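Local coordinates for ribulose-bisphosphate carboxylase (Alicyclobacillus acidocaldarius subsp. acidocaldarius, PDB 4NAS), which belongs to the ribulose-bisphosphate carboxylase large-chain family, joining an N-terminal domain to a TIM-barrel domain that carries a bound calcium ion, at residues Y213-T218 with R229-L234; S223-A228 with P258-P263; G343-L348 with W383-G388. All blocks are in the same frame, centred on the assembly; numbering follows the deposited sequence.

How the interactions relate
Interactions 1 and 2 are neighbours, with centres about 7 Å apart, and both use helix 221-233. Interaction 1 closes the helix onto strand 214-216 of the barrel; interaction 2 packs the loop 258-263 against the same helix. They touch directly: A232 CB lies 3.8 Å from V262 CG1, and T218 O is 3.2 Å from R227 NH1, a probable hydrogen bond. A second-shell link runs toward the calcium site: N216 ND2 bonds weakly to O of E179, a site residue with carboxylated K176 and D178, though the V215 side chain is about 14 Å from a bound calcium ion. Interaction 3 joins two other helices of this domain, its centre about 33 and 36 Å from theirs.

Interaction 1: residues Y213-T218 with R229-L234; sequences YAVNLT and RRLAEL
V215, which packs on L231 across this contact, also covers part of a flat group in its own segment: its CB stands 3.7 Å above the plane of the Y213 ring, near its rim. Y213 also meets the ring of Y196, their planes inclined at about 50°, and its OH is hydrogen-bonded to D177 and R192. The contact is carried by methyl groups. L231 points from helix 221-233 toward the strand, and because CD1 continues the line from CA through CB and CG (chi2 176°), that one methyl makes both contacts. It lies 4.1 Å from CG1 of V215 and 4.1 Å from CD1 of L217. V215 offers the branch between its backbone N and carbonyl carbon (chi1 57°), whereas L217 sets off to one side and meets L231 with CD1, the folded-back methyl, not the extended CD2. The leucine tip thus sits between V215 and L217, the first directed at the helix, while N216 between them points away and bonds through its side chain to F181 O. This is the first half of the beta-alpha-beta unit from strand 214-216 through helix 221-233 to strand 238-242, a building block of the TIM barrel. All three touching residues are buried; the attraction here is dispersion and burial of apolar surface, with no hydrogen bond between the segments, while R227 NH1 to T218 O gives a polar tie one helical turn earlier.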
ATOM      1  N   TYR B 213     -15.154  21.021 -10.312  1.00 22.78           N
ATOM      2  CA  TYR B 213     -13.847  20.996  -9.667  1.00 26.14           C
ATOM      3  C   TYR B 213     -13.631  19.678  -8.910  1.00 22.33           C
ATOM      4  O   TYR B 213     -14.446  19.297  -8.092  1.00 23.21           O
ATOM      5  CB  TYR B 213     -13.711  22.228  -8.762  1.00 19.20           C
ATOM      6  CG  TYR B 213     -12.457  22.311  -7.899  1.00 21.12           C
ATOM      7  CD1 TYR B 213     -11.213  21.909  -8.367  1.00 20.79           C
ATOM      8  CD2 TYR B 213     -12.529  22.837  -6.619  1.00 23.92           C
ATOM      9  CE1 TYR B 213     -10.087  21.992  -7.566  1.00 19.29           C
ATOM     10  CE2 TYR B 213     -11.429  22.934  -5.825  1.00 28.35           C
ATOM     11  CZ  TYR B 213     -10.203  22.509  -6.292  1.00 25.27           C
ATOM     12  OH  TYR B 213      -9.112  22.634  -5.459  1.00 26.46           O
ATOM     13  N   ALA B 214     -12.532  18.986  -9.228  1.00 22.63           N
ATOM     14  CA  ALA B 214     -12.064  17.827  -8.486  1.00 18.26           C
ATOM     15  C   ALA B 214     -10.950  18.226  -7.508  1.00 23.74           C
ATOM     16  O   ALA B 214      -9.814  18.574  -7.899  1.00 19.88           O
ATOM     17  CB  ALA B 214     -11.566  16.757  -9.427  1.00 19.26           C
ATOM     18  N   VAL B 215     -11.290  18.165  -6.235  1.00 21.58           N
ATOM     19  CA  VAL B 215     -10.459  18.709  -5.183  1.00 20.54           C
ATOM     20  C   VAL B 215      -9.737  17.569  -4.484  1.00 19.18           C
ATOM     21  O   VAL B 215     -10.305  16.506  -4.246  1.00 23.58           O
ATOM     22  CB  VAL B 215     -11.321  19.549  -4.193  1.00 26.07           C
ATOM     23  CG1 VAL B 215     -12.467  18.717  -3.603  1.00 18.38           C
ATOM     24  CG2 VAL B 215     -10.464  20.193  -3.132  1.00 21.56           C
ATOM     25  N   ASN B 216      -8.460  17.768  -4.214  1.00 20.57           N
ATOM     26  CA  ASN B 216      -7.674  16.755  -3.527  1.00 21.90           C
ATOM     27  C   ASN B 216      -8.220  16.465  -2.114  1.00 20.89           C
ATOM     28  O   ASN B 216      -8.352  17.380  -1.303  1.00 22.27           O
ATOM     29  CB  ASN B 216      -6.209  17.201  -3.488  1.00 18.21           C
ATOM     30  CG  ASN B 216      -5.231  16.024  -3.406  1.00 28.57           C
ATOM     31  OD1 ASN B 216      -5.616  14.861  -3.561  1.00 29.18           O
ATOM     32  ND2 ASN B 216      -3.959  16.330  -3.161  1.00 28.09           N
ATOM     33  N   LEU B 217      -8.538  15.198  -1.826  1.00 26.09           N
ATOM     34  CA  LEU B 217      -9.035  14.792  -0.495  1.00 18.19           C
ATOM     35  C   LEU B 217      -7.862  14.443   0.397  1.00 20.96           C
ATOM     36  O   LEU B 217      -7.119  13.518   0.103  1.00 17.25           O
ATOM     37  CB  LEU B 217      -9.959  13.582  -0.614  1.00 18.28           C
ATOM     38  CG  LEU B 217     -10.597  13.094   0.693  1.00 22.71           C
ATOM     39  CD1 LEU B 217     -11.361  14.208   1.439  1.00 21.41           C
ATOM     40  CD2 LEU B 217     -11.516  11.949   0.358  1.00 25.29           C
ATOM     41  N   THR B 218      -7.653  15.220   1.454  1.00 18.85           N
ATOM     42  CA  THR B 218      -6.410  15.124   2.209  1.00 26.31           C
ATOM     43  C   THR B 218      -6.621  15.295   3.708  1.00 30.58           C
ATOM     44  O   THR B 218      -7.689  15.729   4.151  1.00 26.30           O
ATOM     45  CB  THR B 218      -5.421  16.226   1.781  1.00 27.47           C
ATOM     46  OG1 THR B 218      -5.948  17.505   2.145  1.00 23.94           O
ATOM     47  CG2 THR B 218      -5.191  16.196   0.298  1.00 19.29           C
ATOM     48  N   ARG B 229     -17.505  14.585   3.168  1.00 28.73           N
ATOM     49  CA  ARG B 229     -18.910  14.970   3.259  1.00 35.22           C
ATOM     50  C   ARG B 229     -19.058  16.479   3.135  1.00 31.42           C
ATOM     51  O   ARG B 229     -19.973  16.966   2.463  1.00 31.34           O
ATOM     52  CB  ARG B 229     -19.515  14.531   4.595  1.00 30.64           C
ATOM     53  CG  ARG B 229     -19.644  13.035   4.813  1.00 41.38           C
ATOM     54  CD  ARG B 229     -20.406  12.787   6.116  1.00 54.72           C
ATOM     55  NE  ARG B 229     -20.396  11.393   6.548  1.00 56.94           N
ATOM     56  CZ  ARG B 229     -19.850  10.972   7.682  1.00 57.06           C
ATOM     57  NH1 ARG B 229     -19.888   9.682   8.006  1.00 51.40           N
ATOM     58  NH2 ARG B 229     -19.268  11.845   8.497  1.00 57.48           N
ATOM     59  N   ARG B 230     -18.177  17.219   3.809  1.00 32.12           N
ATOM     60  CA  ARG B 230     -18.249  18.675   3.787  1.00 34.94           C
ATOM     61  C   ARG B 230     -17.986  19.161   2.382  1.00 32.99           C
ATOM     62  O   ARG B 230     -18.690  20.050   1.894  1.00 27.93           O
ATOM     63  CB  ARG B 230     -17.239  19.308   4.744  1.00 38.90           C
ATOM     64  CG  ARG B 230     -17.495  19.054   6.218  1.00 49.43           C
ATOM     65  CD  ARG B 230     -16.662  19.994   7.078  1.00 58.33           C
ATOM     66  NE  ARG B 230     -15.249  20.006   6.687  1.00 61.64           N
ATOM     67  CZ  ARG B 230     -14.283  19.352   7.330  1.00 64.90           C
ATOM     68  NH1 ARG B 230     -13.025  19.428   6.901  1.00 65.75           N
ATOM     69  NH2 ARG B 230     -14.570  18.626   8.407  1.00 61.99           N
ATOM     70  N   LEU B 231     -16.980  18.564   1.734  1.00 28.58           N
ATOM     71  CA  LEU B 231     -16.552  19.002   0.412  1.00 31.59           C
ATOM     72  C   LEU B 231     -17.654  18.784  -0.607  1.00 23.23           C
ATOM     73  O   LEU B 231     -17.859  19.614  -1.493  1.00 25.46           O
ATOM     74  CB  LEU B 231     -15.233  18.315  -0.026  1.00 24.59           C
ATOM     75  CG  LEU B 231     -14.002  18.684   0.809  1.00 23.85           C
ATOM     76  CD1 LEU B 231     -12.748  17.915   0.415  1.00 20.47           C
ATOM     77  CD2 LEU B 231     -13.737  20.190   0.760  1.00 22.76           C
ATOM     78  N   ALA B 232     -18.379  17.680  -0.461  1.00 25.35           N
ATOM     79  CA  ALA B 232     -19.558  17.406  -1.293  1.00 25.40           C
ATOM     80  C   ALA B 232     -20.635  18.466  -1.064  1.00 33.03           C
ATOM     81  O   ALA B 232     -21.148  19.069  -2.007  1.00 32.18           O
ATOM     82  CB  ALA B 232     -20.118  16.026  -0.973  1.00 25.06           C
ATOM     83  N   GLU B 233     -20.968  18.675   0.203  1.00 34.21           N
ATOM     84  CA  GLU B 233     -21.960  19.674   0.605  1.00 40.75           C
ATOM     85  C   GLU B 233     -21.625  21.073   0.081  1.00 39.62           C
ATOM     86  O   GLU B 233     -22.513  21.861  -0.219  1.00 42.59           O
ATOM     87  CB  GLU B 233     -22.089  19.682   2.132  1.00 41.91           C
ATOM     88  CG  GLU B 233     -22.714  18.403   2.698  1.00 50.04           C
ATOM     89  CD  GLU B 233     -22.451  18.200   4.188  1.00 56.42           C
ATOM     90  OE1 GLU B 233     -22.939  17.194   4.749  1.00 57.19           O
ATOM     91  OE2 GLU B 233     -21.751  19.037   4.798  1.00 60.40           O
ATOM     92  N   LEU B 234     -20.333  21.365  -0.049  1.00 38.89           N
ATOM     93  CA  LEU B 234     -19.873  22.670  -0.522  1.00 34.08           C
ATOM     94  C   LEU B 234     -19.884  22.789  -2.038  1.00 33.87           C
ATOM     95  O   LEU B 234     -19.640  23.871  -2.586  1.00 35.56           O
ATOM     96  CB  LEU B 234     -18.470  22.966   0.016  1.00 34.50           C
ATOM     97  CG  LEU B 234     -18.455  23.566   1.421  1.00 36.08           C
ATOM     98  CD1 LEU B 234     -17.049  23.523   1.999  1.00 38.91           C
ATOM     99  CD2 LEU B 234     -19.006  24.991   1.388  1.00 33.66           C
TER

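Interaction 2: residues S223-A228 with P258-P263; sequences SLRERA and PDVDVP
Apolar contact carries this joint: A228 CB on helix 221-233 meets both methyls of V260, at 3.8 Å from CG1 and 3.9 Å from CG2, and the forked valine straddles the single alanine methyl. With CG1 anti to its backbone N and CG2 anti to its carbonyl carbon (chi1 -177°), V260 presents both branches to the helix. One turn back, R225 borders the same valine: its backbone O lies 4.2 Å from V260 CG2, a van der Waals contact and not a hydrogen bond, and its CG 4.3 Å from that methyl. L239 of strand 238-242 touches A228 as well as V260, placing the pair in the layer between barrel strand and outer helix.

Backbone bonding shapes the loop. V260 and D261 are centres of successive inverse gamma turns, closed by weak bonds from D261 N to D259 O and from V262 N to V260 O. K127 NZ also bonds V260 O.

Charges gather at the border: D257 forms a salt bridge with R229 and a long, weak ion pair with R225, so the two guanidinium groups share one carboxylate. No hydrogen bond links the segments; the loop rests on the helix through a buried alanine-valine fit, while ionic pairs lie to the side of it.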
ATOM      1  N   SER B 223     -10.595  11.806  10.023  1.00 25.45           N
ATOM      2  CA  SER B 223     -11.482  12.925   9.721  1.00 33.97           C
ATOM      3  C   SER B 223     -11.746  12.990   8.215  1.00 32.30           C
ATOM      4  O   SER B 223     -12.435  13.880   7.728  1.00 27.19           O
ATOM      5  CB  SER B 223     -10.902  14.235  10.253  1.00 33.51           C
ATOM      6  OG  SER B 223      -9.752  14.624   9.525  1.00 39.32           O
ATOM      7  N   LEU B 224     -11.220  12.004   7.497  1.00 31.11           N
ATOM      8  CA  LEU B 224     -11.342  11.944   6.044  1.00 33.67           C
ATOM      9  C   LEU B 224     -12.792  11.854   5.549  1.00 27.07           C
ATOM     10  O   LEU B 224     -13.179  12.540   4.604  1.00 29.48           O
ATOM     11  CB  LEU B 224     -10.533  10.764   5.503  1.00 26.76           C
ATOM     12  CG  LEU B 224     -10.034  10.895   4.067  1.00 30.13           C
ATOM     13  CD1 LEU B 224      -9.170  12.129   3.920  1.00 20.76           C
ATOM     14  CD2 LEU B 224      -9.249   9.649   3.674  1.00 26.26           C
ATOM     15  N   ARG B 225     -13.591  11.009   6.180  1.00 26.14           N
ATOM     16  CA  ARG B 225     -14.959  10.809   5.716  1.00 28.47           C
ATOM     17  C   ARG B 225     -15.810  12.061   5.997  1.00 29.90           C
ATOM     18  O   ARG B 225     -16.617  12.500   5.156  1.00 27.07           O
ATOM     19  CB  ARG B 225     -15.558   9.527   6.321  1.00 31.85           C
ATOM     20  CG  ARG B 225     -16.543   8.793   5.403  1.00 34.69           C
ATOM     21  CD  ARG B 225     -16.832   7.374   5.890  1.00 43.46           C
ATOM     22  NE  ARG B 225     -17.354   7.380   7.257  1.00 48.79           N
ATOM     23  CZ  ARG B 225     -17.854   6.320   7.882  1.00 49.33           C
ATOM     24  NH1 ARG B 225     -17.912   5.147   7.271  1.00 54.35           N
ATOM     25  NH2 ARG B 225     -18.293   6.438   9.126  1.00 49.69           N
ATOM     26  N   GLU B 226     -15.612  12.665   7.162  1.00 30.70           N
ATOM     27  CA  GLU B 226     -16.287  13.929   7.458  1.00 28.16           C
ATOM     28  C   GLU B 226     -15.850  15.037   6.487  1.00 30.88           C
ATOM     29  O   GLU B 226     -16.675  15.812   6.014  1.00 29.90           O
ATOM     30  CB  GLU B 226     -16.038  14.359   8.905  1.00 37.78           C
ATOM     31  CG  GLU B 226     -16.773  15.652   9.308  1.00 40.50           C
ATOM     32  CD  GLU B 226     -18.301  15.530   9.221  1.00 49.98           C
ATOM     33  OE1 GLU B 226     -18.827  14.407   9.394  1.00 52.84           O
ATOM     34  OE2 GLU B 226     -18.979  16.559   8.979  1.00 50.90           O
ATOM     35  N   ARG B 227     -14.559  15.106   6.166  1.00 29.55           N
ATOM     36  CA  ARG B 227     -14.111  16.110   5.208  1.00 28.30           C
ATOM     37  C   ARG B 227     -14.714  15.871   3.817  1.00 24.91           C
ATOM     38  O   ARG B 227     -15.123  16.813   3.145  1.00 28.53           O
ATOM     39  CB  ARG B 227     -12.579  16.209   5.127  1.00 24.77           C
ATOM     40  CG  ARG B 227     -12.137  17.399   4.252  1.00 27.50           C
ATOM     41  CD  ARG B 227     -10.638  17.710   4.302  1.00 27.05           C
ATOM     42  NE  ARG B 227     -10.377  19.147   4.492  1.00 24.66           N
ATOM     43  CZ  ARG B 227      -9.172  19.649   4.739  1.00 26.03           C
ATOM     44  NH1 ARG B 227      -8.121  18.838   4.804  1.00 29.67           N
ATOM     45  NH2 ARG B 227      -9.004  20.949   4.896  1.00 32.37           N
ATOM     46  N   ALA B 228     -14.765  14.611   3.394  1.00 22.70           N
ATOM     47  CA  ALA B 228     -15.358  14.254   2.105  1.00 22.74           C
ATOM     48  C   ALA B 228     -16.816  14.725   2.043  1.00 21.66           C
ATOM     49  O   ALA B 228     -17.305  15.201   0.998  1.00 21.78           O
ATOM     50  CB  ALA B 228     -15.298  12.749   1.909  1.00 21.81           C
ATOM     51  N   PRO B 258     -23.443   7.285   1.832  1.00 29.40           N
ATOM     52  CA  PRO B 258     -24.431   8.051   1.063  1.00 30.22           C
ATOM     53  C   PRO B 258     -24.196   9.554   1.163  1.00 34.04           C
ATOM     54  O   PRO B 258     -24.409  10.282   0.184  1.00 36.81           O
ATOM     55  CB  PRO B 258     -25.750   7.687   1.746  1.00 38.70           C
ATOM     56  CG  PRO B 258     -25.507   6.329   2.311  1.00 35.32           C
ATOM     57  CD  PRO B 258     -24.089   6.380   2.798  1.00 33.78           C
ATOM     58  N   ASP B 259     -23.735  10.010   2.325  1.00 31.89           N
ATOM     59  CA  ASP B 259     -23.462  11.434   2.535  1.00 39.47           C
ATOM     60  C   ASP B 259     -22.235  11.951   1.780  1.00 35.22           C
ATOM     61  O   ASP B 259     -22.088  13.165   1.605  1.00 35.41           O
ATOM     62  CB  ASP B 259     -23.346  11.765   4.026  1.00 40.16           C
ATOM     63  CG  ASP B 259     -24.678  11.655   4.755  1.00 41.79           C
ATOM     64  OD1 ASP B 259     -25.737  11.778   4.102  1.00 36.96           O
ATOM     65  OD2 ASP B 259     -24.659  11.443   5.987  1.00 45.29           O
ATOM     66  N   VAL B 260     -21.349  11.052   1.354  1.00 29.51           N
ATOM     67  CA  VAL B 260     -20.270  11.430   0.439  1.00 34.65           C
ATOM     68  C   VAL B 260     -20.857  11.404  -0.967  1.00 34.11           C
ATOM     69  O   VAL B 260     -20.659  10.467  -1.753  1.00 26.84           O
ATOM     70  CB  VAL B 260     -19.008  10.541   0.574  1.00 30.90           C
ATOM     71  CG1 VAL B 260     -17.902  11.039  -0.342  1.00 27.71           C
ATOM     72  CG2 VAL B 260     -18.517  10.566   2.007  1.00 28.36           C
ATOM     73  N   ASP B 261     -21.595  12.464  -1.265  1.00 30.14           N
ATOM     74  CA  ASP B 261     -22.461  12.477  -2.420  1.00 30.24           C
ATOM     75  C   ASP B 261     -21.772  13.157  -3.590  1.00 30.32           C
ATOM     76  O   ASP B 261     -22.251  14.155  -4.121  1.00 36.46           O
ATOM     77  CB  ASP B 261     -23.766  13.180  -2.063  1.00 40.44           C
ATOM     78  CG  ASP B 261     -24.826  12.957  -3.094  1.00 47.80           C
ATOM     79  OD1 ASP B 261     -24.963  11.796  -3.542  1.00 55.49           O
ATOM     80  OD2 ASP B 261     -25.495  13.939  -3.470  1.00 46.74           O
ATOM     81  N   VAL B 262     -20.639  12.606  -3.984  1.00 25.29           N
ATOM     82  CA  VAL B 262     -19.804  13.217  -4.991  1.00 22.29           C
ATOM     83  C   VAL B 262     -18.959  12.111  -5.654  1.00 24.33           C
ATOM     84  O   VAL B 262     -18.565  11.152  -4.988  1.00 27.26           O
ATOM     85  CB  VAL B 262     -18.896  14.241  -4.303  1.00 28.18           C
ATOM     86  CG1 VAL B 262     -18.212  13.599  -3.111  1.00 21.72           C
ATOM     87  CG2 VAL B 262     -17.874  14.799  -5.255  1.00 25.98           C
ATOM     88  N   PRO B 263     -18.702  12.215  -6.975  1.00 24.14           N
ATOM     89  CA  PRO B 263     -17.883  11.160  -7.599  1.00 24.60           C
ATOM     90  C   PRO B 263     -16.458  11.107  -7.060  1.00 23.61           C
ATOM     91  O   PRO B 263     -15.909  12.132  -6.632  1.00 20.63           O
ATOM     92  CB  PRO B 263     -17.866  11.561  -9.079  1.00 23.28           C
ATOM     93  CG  PRO B 263     -19.133  12.338  -9.276  1.00 27.20           C
ATOM     94  CD  PRO B 263     -19.362  13.076  -7.982  1.00 26.27           C
TER

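Interaction 3: residues G343-L348 with W383-G388; sequences GLVPRL and WAVEHG
V385 turns one methyl, CG2, to helix 345-352, where it meets two consecutive residues. CG1 of V345 comes up to it at 4.2 Å and CG of the P346 ring at 4.1 Å, both side chains running at a slant to that of V385. The P346 ring is met at its outer CG, and P346 CA is equally close at 4.1 Å, so the methyl lies against the proline from ring to backbone. V385 keeps CG1 anti to its backbone N (chi1 173°), which puts CG2 anti to the carbonyl carbon and in reach of both partners. V345 also touches F378 and A381, one to two turns earlier on the same helix as V385, while L391 packs on P346.

The rest of segment 383-388 is organised around its own helix end. ND1 of H387 donates to W383 O at 3.0 Å with a fairly straight N-H (161°), the carbonyl oxygen lying in the imidazole plane; H387 N reaches the same oxygen from the opposite face of the carbonyl plane. This brings the imidazole over the rim of one indole face, ND1 3.3 Å above the W383 ring plane, and R398 makes a cation-pi contact with that indole. G388, with positive phi, completes a Schellman motif: its N bonds V385 O, and V389 N reaches A384 O. ND1 thus carries a proton. Nothing polar crosses between the segments: three apolar side chains meet, F378 and A381 extend the same helix-helix interface, and the Schellman motif with the H387 ND1 bond finishes helix 371-386 just beyond.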
ATOM      1  N   GLY B 343      -4.662  16.102 -31.497  1.00 29.06           N
ATOM      2  CA  GLY B 343      -4.363  15.260 -32.640  1.00 27.48           C
ATOM      3  C   GLY B 343      -4.586  13.787 -32.343  1.00 38.76           C
ATOM      4  O   GLY B 343      -4.782  12.979 -33.250  1.00 39.31           O
ATOM      5  N   LEU B 344      -4.567  13.437 -31.065  1.00 28.63           N
ATOM      6  CA  LEU B 344      -4.744  12.044 -30.673  1.00 31.16           C
ATOM      7  C   LEU B 344      -6.213  11.695 -30.473  1.00 31.26           C
ATOM      8  O   LEU B 344      -6.551  10.518 -30.399  1.00 30.73           O
ATOM      9  CB  LEU B 344      -3.925  11.709 -29.417  1.00 26.65           C
ATOM     10  CG  LEU B 344      -3.705  10.220 -29.091  1.00 33.68           C
ATOM     11  CD1 LEU B 344      -2.778   9.546 -30.118  1.00 34.77           C
ATOM     12  CD2 LEU B 344      -3.213   9.973 -27.639  1.00 23.08           C
ATOM     13  N   VAL B 345      -7.079  12.709 -30.396  1.00 23.84           N
ATOM     14  CA  VAL B 345      -8.510  12.485 -30.153  1.00 23.42           C
ATOM     15  C   VAL B 345      -9.204  11.404 -31.005  1.00 31.30           C
ATOM     16  O   VAL B 345      -9.937  10.578 -30.458  1.00 34.49           O
ATOM     17  CB  VAL B 345      -9.340  13.794 -30.093  1.00 23.30           C
ATOM     18  CG1 VAL B 345     -10.833  13.502 -30.185  1.00 23.54           C
ATOM     19  CG2 VAL B 345      -9.040  14.549 -28.805  1.00 22.04           C
ATOM     20  N   PRO B 346      -8.978  11.395 -32.330  1.00 32.80           N
ATOM     21  CA  PRO B 346      -9.626  10.341 -33.117  1.00 34.13           C
ATOM     22  C   PRO B 346      -9.144   8.937 -32.754  1.00 30.74           C
ATOM     23  O   PRO B 346      -9.934   8.003 -32.769  1.00 27.76           O
ATOM     24  CB  PRO B 346      -9.213  10.673 -34.558  1.00 36.73           C
ATOM     25  CG  PRO B 346      -8.911  12.130 -34.539  1.00 38.37           C
ATOM     26  CD  PRO B 346      -8.280  12.365 -33.195  1.00 37.14           C
ATOM     27  N   ARG B 347      -7.855   8.790 -32.470  1.00 33.47           N
ATOM     28  CA  ARG B 347      -7.326   7.507 -32.028  1.00 31.79           C
ATOM     29  C   ARG B 347      -7.954   7.149 -30.702  1.00 33.52           C
ATOM     30  O   ARG B 347      -8.293   5.983 -30.460  1.00 35.97           O
ATOM     31  CB  ARG B 347      -5.797   7.544 -31.905  1.00 33.88           C
ATOM     32  CG  ARG B 347      -5.179   6.274 -31.320  1.00 33.16           C
ATOM     33  CD  ARG B 347      -5.628   4.996 -32.061  1.00 35.32           C
ATOM     34  NE  ARG B 347      -4.891   4.788 -33.304  1.00 38.69           N
ATOM     35  CZ  ARG B 347      -3.695   4.210 -33.364  1.00 41.99           C
ATOM     36  NH1 ARG B 347      -3.087   4.068 -34.530  1.00 40.51           N
ATOM     37  NH2 ARG B 347      -3.104   3.782 -32.248  1.00 42.39           N
ATOM     38  N   LEU B 348      -8.113   8.144 -29.839  1.00 27.39           N
ATOM     39  CA  LEU B 348      -8.729   7.890 -28.537  1.00 31.39           C
ATOM     40  C   LEU B 348     -10.187   7.447 -28.659  1.00 30.74           C
ATOM     41  O   LEU B 348     -10.642   6.609 -27.888  1.00 27.45           O
ATOM     42  CB  LEU B 348      -8.554   9.084 -27.592  1.00 28.44           C
ATOM     43  CG  LEU B 348      -7.102   9.238 -27.116  1.00 28.03           C
ATOM     44  CD1 LEU B 348      -6.860  10.584 -26.424  1.00 21.15           C
ATOM     45  CD2 LEU B 348      -6.696   8.064 -26.195  1.00 21.38           C
ATOM     46  N   TRP B 383     -15.571  17.888 -32.237  1.00 36.22           N
ATOM     47  CA  TRP B 383     -16.454  18.286 -33.334  1.00 41.76           C
ATOM     48  C   TRP B 383     -16.088  17.600 -34.650  1.00 35.37           C
ATOM     49  O   TRP B 383     -16.961  17.107 -35.367  1.00 34.43           O
ATOM     50  CB  TRP B 383     -16.460  19.806 -33.528  1.00 31.62           C
ATOM     51  CG  TRP B 383     -17.418  20.238 -34.611  1.00 39.75           C
ATOM     52  CD1 TRP B 383     -18.722  20.606 -34.451  1.00 39.77           C
ATOM     53  CD2 TRP B 383     -17.150  20.320 -36.016  1.00 43.92           C
ATOM     54  NE1 TRP B 383     -19.281  20.919 -35.665  1.00 41.21           N
ATOM     55  CE2 TRP B 383     -18.337  20.754 -36.643  1.00 43.46           C
ATOM     56  CE3 TRP B 383     -16.020  20.074 -36.804  1.00 44.13           C
ATOM     57  CZ2 TRP B 383     -18.429  20.944 -38.022  1.00 45.93           C
ATOM     58  CZ3 TRP B 383     -16.114  20.261 -38.170  1.00 46.54           C
ATOM     59  CH2 TRP B 383     -17.310  20.691 -38.766  1.00 47.39           C
ATOM     60  N   ALA B 384     -14.799  17.562 -34.955  1.00 35.23           N
ATOM     61  CA  ALA B 384     -14.363  17.013 -36.230  1.00 39.74           C
ATOM     62  C   ALA B 384     -14.763  15.548 -36.313  1.00 33.38           C
ATOM     63  O   ALA B 384     -15.325  15.104 -37.318  1.00 43.99           O
ATOM     64  CB  ALA B 384     -12.854  17.181 -36.416  1.00 39.68           C
ATOM     65  N   VAL B 385     -14.473  14.806 -35.252  1.00 31.42           N
ATOM     66  CA  VAL B 385     -14.812  13.382 -35.203  1.00 39.95           C
ATOM     67  C   VAL B 385     -16.306  13.136 -35.375  1.00 42.37           C
ATOM     68  O   VAL B 385     -16.718  12.285 -36.168  1.00 44.99           O
ATOM     69  CB  VAL B 385     -14.376  12.735 -33.887  1.00 31.73           C
ATOM     70  CG1 VAL B 385     -14.902  11.301 -33.807  1.00 33.19           C
ATOM     71  CG2 VAL B 385     -12.869  12.755 -33.761  1.00 33.51           C
ATOM     72  N   GLU B 386     -17.108  13.885 -34.623  1.00 37.82           N
ATOM     73  CA  GLU B 386     -18.558  13.750 -34.666  1.00 41.17           C
ATOM     74  C   GLU B 386     -19.105  13.981 -36.062  1.00 44.55           C
ATOM     75  O   GLU B 386     -20.131  13.416 -36.431  1.00 49.54           O
ATOM     76  CB  GLU B 386     -19.218  14.730 -33.701  1.00 47.16           C
ATOM     77  CG  GLU B 386     -19.098  14.358 -32.227  1.00 48.20           C
ATOM     78  CD  GLU B 386     -19.848  15.336 -31.333  1.00 59.23           C
ATOM     79  OE1 GLU B 386     -20.464  16.282 -31.877  1.00 64.21           O
ATOM     80  OE2 GLU B 386     -19.821  15.166 -30.094  1.00 61.96           O
ATOM     81  N   HIS B 387     -18.425  14.820 -36.837  1.00 43.42           N
ATOM     82  CA  HIS B 387     -18.907  15.152 -38.176  1.00 47.08           C
ATOM     83  C   HIS B 387     -18.110  14.489 -39.303  1.00 48.97           C
ATOM     84  O   HIS B 387     -18.286  14.820 -40.482  1.00 52.13           O
ATOM     85  CB  HIS B 387     -19.008  16.669 -38.352  1.00 50.56           C
ATOM     86  CG  HIS B 387     -20.029  17.305 -37.457  1.00 49.00           C
ATOM     87  ND1 HIS B 387     -19.757  17.659 -36.153  1.00 50.61           N
ATOM     88  CD2 HIS B 387     -21.330  17.610 -37.666  1.00 47.93           C
ATOM     89  CE1 HIS B 387     -20.843  18.175 -35.604  1.00 48.38           C
ATOM     90  NE2 HIS B 387     -21.810  18.160 -36.503  1.00 47.98           N
ATOM     91  N   GLY B 388     -17.262  13.529 -38.938  1.00 52.93           N
ATOM     92  CA  GLY B 388     -16.514  12.759 -39.916  1.00 58.49           C
ATOM     93  C   GLY B 388     -15.494  13.590 -40.670  1.00 62.31           C
ATOM     94  O   GLY B 388     -14.995  13.183 -41.718  1.00 70.04           O
TER